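Local coordinates for protein glycosyl hydrolase, family 38 (PDB 5KBP) that probably hydrolyses alpha-linked mannose from carbohydrates as a metal-binding alpha-mannosidase of glycoside hydrolase family 38, at residues H16-W21 with V233-V238; E20-Y25 with G758-F763; D55-I60 with F89-D94; F126-G131 with N192-G197. All blocks are in the same frame, centred on the assembly; numbering follows the deposited sequence.

Interaction 1 of 4, residues H16-W21 with V233-V238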
# COMPACT_ATOMS: atom_id res chain seq x y z
N HIS A 16 24.95 2.42 -5.40
CA HIS A 16 23.76 2.94 -6.06
C HIS A 16 22.57 2.08 -5.68
O HIS A 16 22.45 0.94 -6.14
CB HIS A 16 23.96 2.97 -7.57
CG HIS A 16 22.81 3.57 -8.32
ND1 HIS A 16 21.96 2.82 -9.11
CD2 HIS A 16 22.35 4.84 -8.38
CE1 HIS A 16 21.04 3.61 -9.63
NE2 HIS A 16 21.25 4.84 -9.21
N TRP A 17 21.70 2.60 -4.83
CA TRP A 17 20.65 1.81 -4.20
C TRP A 17 19.28 2.19 -4.77
O TRP A 17 18.64 3.13 -4.31
CB TRP A 17 20.66 1.98 -2.69
CG TRP A 17 19.88 0.91 -2.03
CD1 TRP A 17 18.58 0.97 -1.62
CD2 TRP A 17 20.34 -0.41 -1.71
NE1 TRP A 17 18.21 -0.22 -1.06
CE2 TRP A 17 19.27 -1.09 -1.11
CE3 TRP A 17 21.56 -1.08 -1.88
CZ2 TRP A 17 19.37 -2.40 -0.67
CZ3 TRP A 17 21.66 -2.39 -1.44
CH2 TRP A 17 20.57 -3.03 -0.85
N ASP A 18 18.85 1.44 -5.78
CA ASP A 18 17.47 1.54 -6.25
C ASP A 18 16.54 1.05 -5.14
O ASP A 18 16.61 -0.11 -4.73
CB ASP A 18 17.28 0.72 -7.52
CG ASP A 18 18.23 1.14 -8.63
OD1 ASP A 18 17.95 2.17 -9.29
OD2 ASP A 18 19.25 0.45 -8.84
N ARG A 19 15.68 1.95 -4.66
CA ARG A 19 14.86 1.65 -3.49
C ARG A 19 13.94 0.46 -3.74
O ARG A 19 13.71 -0.35 -2.83
CB ARG A 19 14.06 2.89 -3.10
CG ARG A 19 13.46 2.85 -1.70
CD ARG A 19 13.05 4.24 -1.26
NE ARG A 19 12.44 4.24 0.07
CZ ARG A 19 11.14 4.13 0.30
NH1 ARG A 19 10.29 4.01 -0.71
NH2 ARG A 19 10.68 4.14 1.54
N GLU A 20 13.42 0.34 -4.95
CA GLU A 20 12.58 -0.79 -5.33
C GLU A 20 12.72 -1.01 -6.83
O GLU A 20 12.64 -0.05 -7.60
CB GLU A 20 11.12 -0.56 -4.93
CG GLU A 20 10.63 0.85 -5.19
CD GLU A 20 9.28 1.12 -4.55
OE1 GLU A 20 8.67 2.17 -4.87
OE2 GLU A 20 8.83 0.29 -3.74
N TRP A 21 12.92 -2.26 -7.23
CA TRP A 21 13.14 -2.57 -8.64
C TRP A 21 12.66 -3.98 -8.98
O TRP A 21 11.45 -4.21 -9.09
CB TRP A 21 14.63 -2.42 -8.99
CG TRP A 21 14.91 -2.42 -10.46
CD1 TRP A 21 13.99 -2.32 -11.47
CD2 TRP A 21 16.19 -2.54 -11.09
NE1 TRP A 21 14.63 -2.37 -12.69
CE2 TRP A 21 15.98 -2.50 -12.48
CE3 TRP A 21 17.49 -2.67 -10.61
CZ2 TRP A 21 17.02 -2.59 -13.40
CZ3 TRP A 21 18.53 -2.76 -11.52
CH2 TRP A 21 18.29 -2.72 -12.90
N VAL A 233 28.42 -0.23 -7.13
CA VAL A 233 27.52 -0.49 -8.24
C VAL A 233 26.11 -0.71 -7.68
O VAL A 233 25.89 -0.53 -6.47
CB VAL A 233 28.01 -1.68 -9.09
CG1 VAL A 233 27.78 -3.00 -8.37
CG2 VAL A 233 27.39 -1.68 -10.49
N ASP A 234 25.17 -1.09 -8.53
CA ASP A 234 23.78 -1.26 -8.12
C ASP A 234 23.65 -2.33 -7.05
O ASP A 234 23.97 -3.50 -7.28
CB ASP A 234 22.92 -1.62 -9.34
CG ASP A 234 22.97 -0.56 -10.43
OD1 ASP A 234 23.93 -0.58 -11.23
OD2 ASP A 234 22.06 0.28 -10.48
N HIS A 235 23.17 -1.93 -5.87
CA HIS A 235 22.92 -2.84 -4.75
C HIS A 235 24.18 -3.59 -4.35
O HIS A 235 24.14 -4.77 -3.99
CB HIS A 235 21.78 -3.81 -5.07
CG HIS A 235 20.47 -3.15 -5.35
ND1 HIS A 235 19.64 -3.54 -6.37
CD2 HIS A 235 19.84 -2.12 -4.73
CE1 HIS A 235 18.55 -2.78 -6.37
NE2 HIS A 235 18.65 -1.91 -5.38
N GLN A 236 25.31 -2.90 -4.42
CA GLN A 236 26.59 -3.54 -4.10
C GLN A 236 26.86 -3.46 -2.60
O GLN A 236 26.80 -2.36 -2.03
CB GLN A 236 27.73 -2.88 -4.85
CG GLN A 236 29.09 -3.51 -4.61
CD GLN A 236 29.26 -4.86 -5.30
OE1 GLN A 236 28.39 -5.29 -6.06
NE2 GLN A 236 30.38 -5.52 -5.03
N PRO A 237 27.13 -4.58 -1.94
CA PRO A 237 27.61 -4.50 -0.55
C PRO A 237 28.93 -3.76 -0.49
O PRO A 237 29.74 -3.81 -1.42
CB PRO A 237 27.77 -5.98 -0.15
CG PRO A 237 26.92 -6.74 -1.12
CD PRO A 237 26.97 -5.97 -2.40
N VAL A 238 29.14 -3.05 0.62
CA VAL A 238 30.36 -2.27 0.77
C VAL A 238 31.55 -3.22 0.87
O VAL A 238 31.51 -4.24 1.57
CB VAL A 238 30.27 -1.35 2.00
CG1 VAL A 238 30.04 -2.15 3.28
CG2 VAL A 238 31.51 -0.47 2.10

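Interaction 2 of 4, residues E20-Y25 with G758-F763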
# COMPACT_ATOMS: atom_id res chain seq x y z
N GLU A 20 13.42 0.34 -4.95
CA GLU A 20 12.58 -0.79 -5.33
C GLU A 20 12.72 -1.01 -6.83
O GLU A 20 12.64 -0.05 -7.60
CB GLU A 20 11.12 -0.56 -4.93
CG GLU A 20 10.63 0.85 -5.19
CD GLU A 20 9.28 1.12 -4.55
OE1 GLU A 20 8.67 2.17 -4.87
OE2 GLU A 20 8.83 0.29 -3.74
N TRP A 21 12.92 -2.26 -7.23
CA TRP A 21 13.14 -2.57 -8.64
C TRP A 21 12.66 -3.98 -8.98
O TRP A 21 11.45 -4.21 -9.09
CB TRP A 21 14.63 -2.42 -8.99
CG TRP A 21 14.91 -2.42 -10.46
CD1 TRP A 21 13.99 -2.32 -11.47
CD2 TRP A 21 16.19 -2.54 -11.09
NE1 TRP A 21 14.63 -2.37 -12.69
CE2 TRP A 21 15.98 -2.50 -12.48
CE3 TRP A 21 17.49 -2.67 -10.61
CZ2 TRP A 21 17.02 -2.59 -13.40
CZ3 TRP A 21 18.53 -2.76 -11.52
CH2 TRP A 21 18.29 -2.72 -12.90
N TYR A 22 13.60 -4.92 -9.16
CA TYR A 22 13.25 -6.27 -9.59
C TYR A 22 12.77 -7.15 -8.44
O TYR A 22 12.26 -8.25 -8.70
CB TYR A 22 14.44 -6.93 -10.29
CG TYR A 22 15.73 -6.91 -9.51
CD1 TYR A 22 16.61 -5.84 -9.60
CD2 TYR A 22 16.08 -7.98 -8.69
CE1 TYR A 22 17.79 -5.82 -8.89
CE2 TYR A 22 17.27 -7.97 -7.97
CZ TYR A 22 18.12 -6.89 -8.08
OH TYR A 22 19.30 -6.87 -7.37
N LEU A 23 12.92 -6.71 -7.20
CA LEU A 23 12.39 -7.39 -6.04
C LEU A 23 11.27 -6.57 -5.42
O LEU A 23 11.18 -5.36 -5.66
CB LEU A 23 13.49 -7.64 -5.00
CG LEU A 23 14.55 -8.69 -5.31
CD1 LEU A 23 15.62 -8.71 -4.23
CD2 LEU A 23 13.89 -10.06 -5.44
N PRO A 24 10.39 -7.18 -4.63
CA PRO A 24 9.47 -6.39 -3.82
C PRO A 24 10.24 -5.45 -2.91
O PRO A 24 11.41 -5.70 -2.57
CB PRO A 24 8.69 -7.44 -3.02
CG PRO A 24 8.77 -8.67 -3.86
CD PRO A 24 10.13 -8.63 -4.51
N TYR A 25 9.59 -4.35 -2.51
CA TYR A 25 10.28 -3.27 -1.81
C TYR A 25 11.02 -3.78 -0.58
O TYR A 25 12.19 -3.45 -0.36
CB TYR A 25 9.29 -2.18 -1.41
CG TYR A 25 9.86 -1.25 -0.36
CD1 TYR A 25 10.86 -0.35 -0.67
CD2 TYR A 25 9.41 -1.31 0.96
CE1 TYR A 25 11.40 0.49 0.29
CE2 TYR A 25 9.95 -0.47 1.93
CZ TYR A 25 10.94 0.42 1.58
OH TYR A 25 11.48 1.26 2.54
N GLY A 758 12.37 -6.44 -18.32
CA GLY A 758 13.45 -6.25 -19.26
C GLY A 758 14.81 -6.14 -18.61
O GLY A 758 15.08 -6.79 -17.59
N ASP A 759 15.69 -5.33 -19.20
CA ASP A 759 17.00 -4.98 -18.65
C ASP A 759 17.84 -6.24 -18.52
O ASP A 759 18.01 -6.95 -19.52
CB ASP A 759 16.79 -4.17 -17.36
CG ASP A 759 18.03 -3.39 -16.96
OD1 ASP A 759 18.21 -2.26 -17.47
OD2 ASP A 759 18.82 -3.90 -16.14
N TRP A 760 18.36 -6.57 -17.34
CA TRP A 760 19.41 -7.58 -17.19
C TRP A 760 18.89 -9.00 -17.02
O TRP A 760 19.69 -9.91 -16.81
CB TRP A 760 20.31 -7.23 -16.01
CG TRP A 760 19.60 -7.18 -14.68
CD1 TRP A 760 18.93 -6.12 -14.14
CD2 TRP A 760 19.50 -8.25 -13.72
NE1 TRP A 760 18.42 -6.46 -12.92
CE2 TRP A 760 18.75 -7.76 -12.63
CE3 TRP A 760 19.97 -9.56 -13.68
CZ2 TRP A 760 18.46 -8.54 -11.52
CZ3 TRP A 760 19.67 -10.34 -12.57
CH2 TRP A 760 18.93 -9.82 -11.51
N GLY A 761 17.58 -9.22 -17.12
CA GLY A 761 17.08 -10.57 -16.94
C GLY A 761 15.64 -10.68 -17.40
O GLY A 761 15.10 -9.78 -18.04
N TYR A 762 15.03 -11.82 -17.05
CA TYR A 762 13.63 -12.07 -17.33
C TYR A 762 12.83 -11.89 -16.05
O TYR A 762 13.00 -12.66 -15.09
CB TYR A 762 13.41 -13.47 -17.91
CG TYR A 762 11.95 -13.87 -17.96
CD1 TYR A 762 11.05 -13.16 -18.74
CD2 TYR A 762 11.48 -14.95 -17.24
CE1 TYR A 762 9.71 -13.52 -18.79
CE2 TYR A 762 10.15 -15.32 -17.28
CZ TYR A 762 9.27 -14.60 -18.06
OH TYR A 762 7.94 -14.96 -18.11
N PHE A 763 11.95 -10.89 -16.03
CA PHE A 763 11.05 -10.63 -14.91
C PHE A 763 9.66 -10.41 -15.49
O PHE A 763 9.37 -9.34 -16.03
CB PHE A 763 11.51 -9.43 -14.09
CG PHE A 763 12.92 -9.54 -13.59
CD1 PHE A 763 13.98 -9.07 -14.34
CD2 PHE A 763 13.19 -10.12 -12.35
CE1 PHE A 763 15.28 -9.16 -13.88
CE2 PHE A 763 14.49 -10.21 -11.89
CZ PHE A 763 15.53 -9.74 -12.65

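Interaction 3 of 4, residues D55-I60 with F89-D94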
# COMPACT_ATOMS: atom_id res chain seq x y z
N ASP A 55 24.75 7.46 -1.86
CA ASP A 55 23.94 7.47 -3.08
C ASP A 55 23.17 8.77 -3.28
O ASP A 55 22.15 8.80 -3.97
CB ASP A 55 22.97 6.28 -3.09
CG ASP A 55 22.55 5.88 -4.48
OD1 ASP A 55 23.30 6.20 -5.44
OD2 ASP A 55 21.49 5.24 -4.63
N GLY A 56 23.64 9.87 -2.68
CA GLY A 56 23.04 11.17 -2.94
C GLY A 56 21.63 11.37 -2.44
O GLY A 56 21.01 12.38 -2.77
N GLN A 57 21.10 10.44 -1.63
CA GLN A 57 19.72 10.50 -1.17
C GLN A 57 19.67 10.32 0.34
O GLN A 57 20.30 9.40 0.88
CB GLN A 57 18.87 9.43 -1.86
CG GLN A 57 19.56 8.08 -1.98
CD GLN A 57 18.66 7.02 -2.57
OE1 GLN A 57 17.45 7.03 -2.38
NE2 GLN A 57 19.26 6.08 -3.29
N THR A 58 18.93 11.19 1.02
CA THR A 58 18.82 11.15 2.47
C THR A 58 17.79 10.14 2.96
O THR A 58 17.79 9.82 4.16
CB THR A 58 18.46 12.54 3.01
OG1 THR A 58 17.19 12.94 2.49
CG2 THR A 58 19.51 13.56 2.61
N ILE A 59 16.91 9.65 2.09
CA ILE A 59 15.87 8.71 2.53
C ILE A 59 16.47 7.39 2.99
O ILE A 59 15.80 6.62 3.69
CB ILE A 59 14.84 8.48 1.40
CG1 ILE A 59 13.53 7.95 1.98
CG2 ILE A 59 15.39 7.52 0.36
CD1 ILE A 59 12.47 7.66 0.93
N ILE A 60 17.72 7.10 2.61
CA ILE A 60 18.38 5.88 3.08
C ILE A 60 18.52 5.91 4.60
O ILE A 60 18.35 4.88 5.27
CB ILE A 60 19.74 5.71 2.39
CG1 ILE A 60 19.55 5.48 0.88
CG2 ILE A 60 20.54 4.57 3.01
CD1 ILE A 60 20.84 5.31 0.12
N PHE A 89 19.99 15.28 -2.08
CA PHE A 89 18.61 15.03 -2.46
C PHE A 89 17.92 14.15 -1.42
O PHE A 89 18.55 13.55 -0.55
CB PHE A 89 18.54 14.36 -3.84
CG PHE A 89 19.06 15.21 -4.96
CD1 PHE A 89 19.18 16.58 -4.82
CD2 PHE A 89 19.42 14.63 -6.17
CE1 PHE A 89 19.66 17.36 -5.86
CE2 PHE A 89 19.90 15.40 -7.21
CZ PHE A 89 20.02 16.77 -7.06
N TYR A 90 16.59 14.09 -1.52
CA TYR A 90 15.82 13.16 -0.71
C TYR A 90 15.76 11.78 -1.36
O TYR A 90 15.98 10.76 -0.70
CB TYR A 90 14.41 13.72 -0.48
CG TYR A 90 13.49 12.81 0.30
CD1 TYR A 90 13.66 12.59 1.66
CD2 TYR A 90 12.42 12.17 -0.33
CE1 TYR A 90 12.81 11.76 2.37
CE2 TYR A 90 11.57 11.34 0.37
CZ TYR A 90 11.77 11.14 1.72
OH TYR A 90 10.92 10.31 2.42
N ILE A 91 15.48 11.74 -2.66
CA ILE A 91 15.52 10.52 -3.45
C ILE A 91 16.20 10.83 -4.78
O ILE A 91 16.39 11.98 -5.16
CB ILE A 91 14.11 9.93 -3.69
CG1 ILE A 91 13.13 11.03 -4.11
CG2 ILE A 91 13.60 9.23 -2.44
CD1 ILE A 91 12.99 11.21 -5.61
N LEU A 92 16.58 9.76 -5.48
CA LEU A 92 17.14 9.87 -6.83
C LEU A 92 16.00 9.68 -7.82
O LEU A 92 15.52 8.56 -8.01
CB LEU A 92 18.25 8.85 -7.05
CG LEU A 92 19.45 8.92 -6.11
CD1 LEU A 92 20.56 8.00 -6.61
CD2 LEU A 92 19.95 10.35 -5.96
N GLN A 93 15.57 10.76 -8.45
CA GLN A 93 14.35 10.77 -9.24
C GLN A 93 14.63 10.58 -10.72
O GLN A 93 15.78 10.61 -11.18
CB GLN A 93 13.59 12.09 -9.03
CG GLN A 93 14.13 13.26 -9.85
CD GLN A 93 15.39 13.87 -9.26
OE1 GLN A 93 16.03 13.29 -8.39
NE2 GLN A 93 15.74 15.06 -9.73
N ASP A 94 13.56 10.39 -11.48
CA ASP A 94 13.58 10.58 -12.92
C ASP A 94 13.27 12.04 -13.22
O ASP A 94 12.29 12.59 -12.71
CB ASP A 94 12.57 9.67 -13.61
CG ASP A 94 12.59 9.82 -15.12
OD1 ASP A 94 11.93 10.75 -15.64
OD2 ASP A 94 13.27 9.02 -15.80

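Interaction 4 of 4, residues F126-G131 with N192-G197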
# COMPACT_ATOMS: atom_id res chain seq x y z
N PHE A 126 23.19 12.46 -10.35
CA PHE A 126 22.32 11.83 -11.34
C PHE A 126 23.04 10.66 -11.99
O PHE A 126 23.24 10.64 -13.21
CB PHE A 126 21.88 12.85 -12.40
CG PHE A 126 21.25 14.09 -11.83
CD1 PHE A 126 19.89 14.14 -11.57
CD2 PHE A 126 22.02 15.21 -11.57
CE1 PHE A 126 19.31 15.27 -11.05
CE2 PHE A 126 21.45 16.35 -11.05
CZ PHE A 126 20.09 16.38 -10.79
N PRO A 127 23.42 9.65 -11.21
CA PRO A 127 24.28 8.59 -11.78
C PRO A 127 23.58 7.72 -12.80
O PRO A 127 24.25 7.20 -13.70
CB PRO A 127 24.70 7.79 -10.54
CG PRO A 127 23.56 7.96 -9.60
CD PRO A 127 23.03 9.35 -9.82
N ASP A 128 22.26 7.54 -12.70
CA ASP A 128 21.55 6.62 -13.57
C ASP A 128 20.27 7.24 -14.14
O ASP A 128 19.38 6.51 -14.57
CB ASP A 128 21.22 5.32 -12.82
CG ASP A 128 21.00 4.15 -13.75
OD1 ASP A 128 21.53 4.18 -14.88
OD2 ASP A 128 20.28 3.20 -13.36
N THR A 129 20.17 8.57 -14.15
CA THR A 129 18.96 9.22 -14.61
C THR A 129 18.81 9.07 -16.12
O THR A 129 19.75 9.33 -16.88
CB THR A 129 18.98 10.70 -14.23
OG1 THR A 129 19.26 10.83 -12.83
CG2 THR A 129 17.63 11.35 -14.52
N PHE A 130 17.63 8.65 -16.56
CA PHE A 130 17.34 8.43 -17.98
C PHE A 130 17.10 9.79 -18.62
O PHE A 130 15.97 10.25 -18.75
CB PHE A 130 16.14 7.52 -18.16
CG PHE A 130 16.22 6.23 -17.39
CD1 PHE A 130 17.45 5.64 -17.12
CD2 PHE A 130 15.07 5.61 -16.93
CE1 PHE A 130 17.52 4.45 -16.40
CE2 PHE A 130 15.14 4.42 -16.22
CZ PHE A 130 16.36 3.85 -15.96
N GLY A 131 18.18 10.45 -19.03
CA GLY A 131 18.08 11.78 -19.60
C GLY A 131 18.00 12.85 -18.54
O GLY A 131 17.32 12.68 -17.52
N ASN A 192 33.42 6.09 -17.52
CA ASN A 192 33.50 4.64 -17.41
C ASN A 192 32.46 4.10 -16.44
O ASN A 192 32.70 3.10 -15.75
CB ASN A 192 34.91 4.21 -17.00
CG ASN A 192 35.88 4.22 -18.16
OD1 ASN A 192 35.95 3.27 -18.94
ND2 ASN A 192 36.64 5.31 -18.28
N TRP A 193 31.30 4.76 -16.37
CA TRP A 193 30.18 4.38 -15.51
C TRP A 193 30.53 4.51 -14.04
O TRP A 193 31.71 4.65 -13.68
CB TRP A 193 29.72 2.95 -15.84
CG TRP A 193 28.28 2.68 -15.51
CD1 TRP A 193 27.80 1.68 -14.71
CD2 TRP A 193 27.14 3.42 -15.96
NE1 TRP A 193 26.43 1.75 -14.65
CE2 TRP A 193 26.00 2.81 -15.41
CE3 TRP A 193 26.97 4.54 -16.79
CZ2 TRP A 193 24.71 3.28 -15.65
CZ3 TRP A 193 25.69 5.00 -17.03
CH2 TRP A 193 24.57 4.37 -16.46
N TYR A 194 29.52 4.49 -13.16
CA TYR A 194 29.75 4.60 -11.73
C TYR A 194 30.18 3.27 -11.09
O TYR A 194 29.99 3.09 -9.88
CB TYR A 194 28.50 5.14 -11.03
CG TYR A 194 27.22 4.39 -11.32
CD1 TYR A 194 26.94 3.18 -10.70
CD2 TYR A 194 26.27 4.92 -12.18
CE1 TYR A 194 25.76 2.49 -10.96
CE2 TYR A 194 25.09 4.25 -12.44
CZ TYR A 194 24.84 3.04 -11.83
OH TYR A 194 23.66 2.37 -12.09
N SER A 195 30.75 2.36 -11.88
CA SER A 195 31.17 1.06 -11.37
C SER A 195 32.59 0.69 -11.80
O SER A 195 32.97 -0.48 -11.69
CB SER A 195 30.20 -0.03 -11.83
OG SER A 195 30.08 -0.04 -13.24
N ASN A 196 33.37 1.65 -12.30
CA ASN A 196 34.71 1.33 -12.80
C ASN A 196 35.62 0.83 -11.69
O ASN A 196 36.53 0.04 -11.94
CB ASN A 196 35.32 2.54 -13.49
CG ASN A 196 35.51 3.72 -12.55
OD1 ASN A 196 34.69 3.95 -11.66
ND2 ASN A 196 36.59 4.46 -12.74
N GLY A 197 35.39 1.28 -10.45
CA GLY A 197 36.22 0.86 -9.34
C GLY A 197 35.57 -0.16 -8.44
O GLY A 197 35.93 -0.28 -7.26

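Interaction 1 of 4, residues H16-W21 with V233-V238
Two loops of the family 38 N-terminal domain, each leaving the end of a strand, meet here through a His-carboxylate hydrogen bond and a turn carrying His235. His16 ND1 donates to Asp234 OD2 over 2.9 Å. The carboxylate oxygen lies near the imidazole plane, but the donor comes from above the carboxylate, the two flat groups standing 86° apart. Asp18 reaches the same oxygen with a different result: Asp18 OD2 is 3.3 Å from Asp234 OD2, two acceptors with no bond between them and their carboxylates almost coplanar. His235, at the third position of the type II turn 233-236, is fixed at both ends. His235 N donates to His16 O (3.0 Å), and His235 NE2 donates almost straight (173°) to a lone pair of Asp18 O (2.8 Å). With CG anti to its carbonyl carbon (chi1 -61°), the ring stands edge-on to Trp17 and puts His235 CD2 over the indole face, 3.5 Å from Trp17 CE3. The first bond holds the turn; the second, with the T-shaped pair, restrains the imidazole. Strands 7-13 and 226-231 lead into the two loops; helix 25-45 follows the first, stacking His28 on His235 and packing Arg31 and Leu32 against Trp17.

Interaction 2 of 4, residues E20-Y25 with G758-F763
Tyr22 and Phe763 mark the closest approach of the two backbones, 7.2 Å from CA to CA, with the loop before helix 25-45 on one side and, on the other, the chain leaving a type II' turn at Gly758-Gly761. No hydrogen bond crosses between the segments; four aromatic rings do most of the joining. Trp760 makes most of the ring contacts, turning its edge to two faces. Its CG sits in the crowded position between backbone N and carbonyl carbon (chi1 61°), which directs the indole toward the other loop. Trp760 CZ2 stands over the centre of the Tyr22 ring, 3.7 Å from Tyr22 CD2, in an almost perpendicular T-shaped pair (planes at 85°). The pyrrole edge of the same indole meets a face of Trp21 in a more offset edge-to-face contact, Trp760 CD1 lying 3.7 Å from Trp21 CH2. Trp760 NE1 also rests over that face, buried and without a hydrogen-bonding partner in the model. Asp759 OD2 approaches Trp21 at its rim, near the ring plane and 3.5 Å from Trp21 CH2. At the root of its side chain, Tyr22 CB lies over the face of Phe763, 3.9 Å from the ring centroid, a CH-pi contact. Arg482 of the second subunit makes a cation-pi contact with Trp760, so the cluster also borders the dimer interface. Within the chain it ties the loop between strand 7-13 and helix 25-45 to the distant loop between strands 745-753 and 772-783, and His28 of helix 25-45 meets Tyr22 edge-to-face.

Interaction 3 of 4, residues D55-I60 with F89-D94
Ile59 climbs across Tyr90, starting with CB, which stands over one face of the phenol ring, 4.2 Å from its centroid, in a CH-pi contact. At the branch, Ile59 CG2 turns to Ile91 CG2 (3.7 Å) while staying close to Tyr90 O, the two isoleucines lying side by side. CG1, anti to the backbone N (chi1 -159°), carries the longer arm along the ring toward the hydroxyl end, and Ile59 CD1 ends 3.4 Å from Tyr90 OH. The backbone is held too: Ile59 N donates to a lone pair of Tyr90 O over 3.1 Å. One step back, Thr58 N bonds to Phe89 O (2.9 Å) and Phe89 N returns a bond to Gly56 O (3.2 Å), a single bridge instead of a continuing sheet. At the other end Leu92 brings both methyls up to the carbonyl of Asp55, Leu92 CD1 coming 3.2 Å from Asp55 O. Gln57, extended beyond CG, crosses the same leucine at about a right angle, Gln57 NE2 being held by Asp55 OD2 (2.7 Å) and by Trp17 O; Asp55 OD2 in turn accepts from Trp17 N. The contact is fully buried, joining segment 55-60, which runs into helix 59-65, with the loop between strand 84-85 and helix 100-117. Helix 100-117 packs on Phe89 through Met107, strand 124-126 presents Tyr125 to Leu92, and helix 337-348 covers Tyr90 and Ile91 with Leu348.

Interaction 4 of 4, residues F126-G131 with N192-G197
Tyr194 turns a ring edge to Pro127 and Trp193 turns one to Asp128, while the two rings lay a face on each other, Tyr194 CE2 over the rim of the indole and Trp193 NE1 over the rim of the phenol. At the phenol edge, Pro127 O lies near the ring plane, 3.3 Å from Tyr194 CE2, and Pro127 CB packs 3.7 Å from Tyr194 CD2. Trp193 offers the outer edge of its benzo ring, Asp128 OD1 sitting near the indole plane, 3.4 Å from both Trp193 CZ2 and CH2. That carboxylate is turned 85° from the indole. Oxygens meeting C-H edges in this way are probably mildly favourable electrostatically. With Tyr194 CG between its backbone N and carbonyl carbon (chi1 53°), the ring edge reaches Pro127, and Tyr194 OH lies 3.6 Å from Asp128 CG. No hydrogen bond links the two segments. The polar ends are held elsewhere, Asp128 OD1 in a salt bridge to Arg152 and Tyr194 OH by Asp234 OD1. Both loops follow strands of one mixed sheet: segment 126-131 runs from strand 124-126 toward helix 136-141, while the loop holding residues 192-197 leads from strand 184-189 to helix 204-219.

In the fold
Interaction 1 is the hub of the four. It shares Glu20 and Trp21 with interaction 2, and the centres of interactions 2, 3 and 4 each lie about 12 Å from its own. Arg19 NE packs 3.5 Å from Ile59 CD1 of interaction 3, and His16 CD2 lies 3.6 Å from Pro127 CG of interaction 4. Interactions 3 and 4 meet directly where Phe89 CE2 packs on Phe126 CZ at 3.7 Å. Interaction 2 stays about 6 Å from interaction 4 at the nearest atoms; interactions 1 and 2 both touch the second subunit. The calcium-site residues Phe253 and Tyr256 lie away from all four contacts.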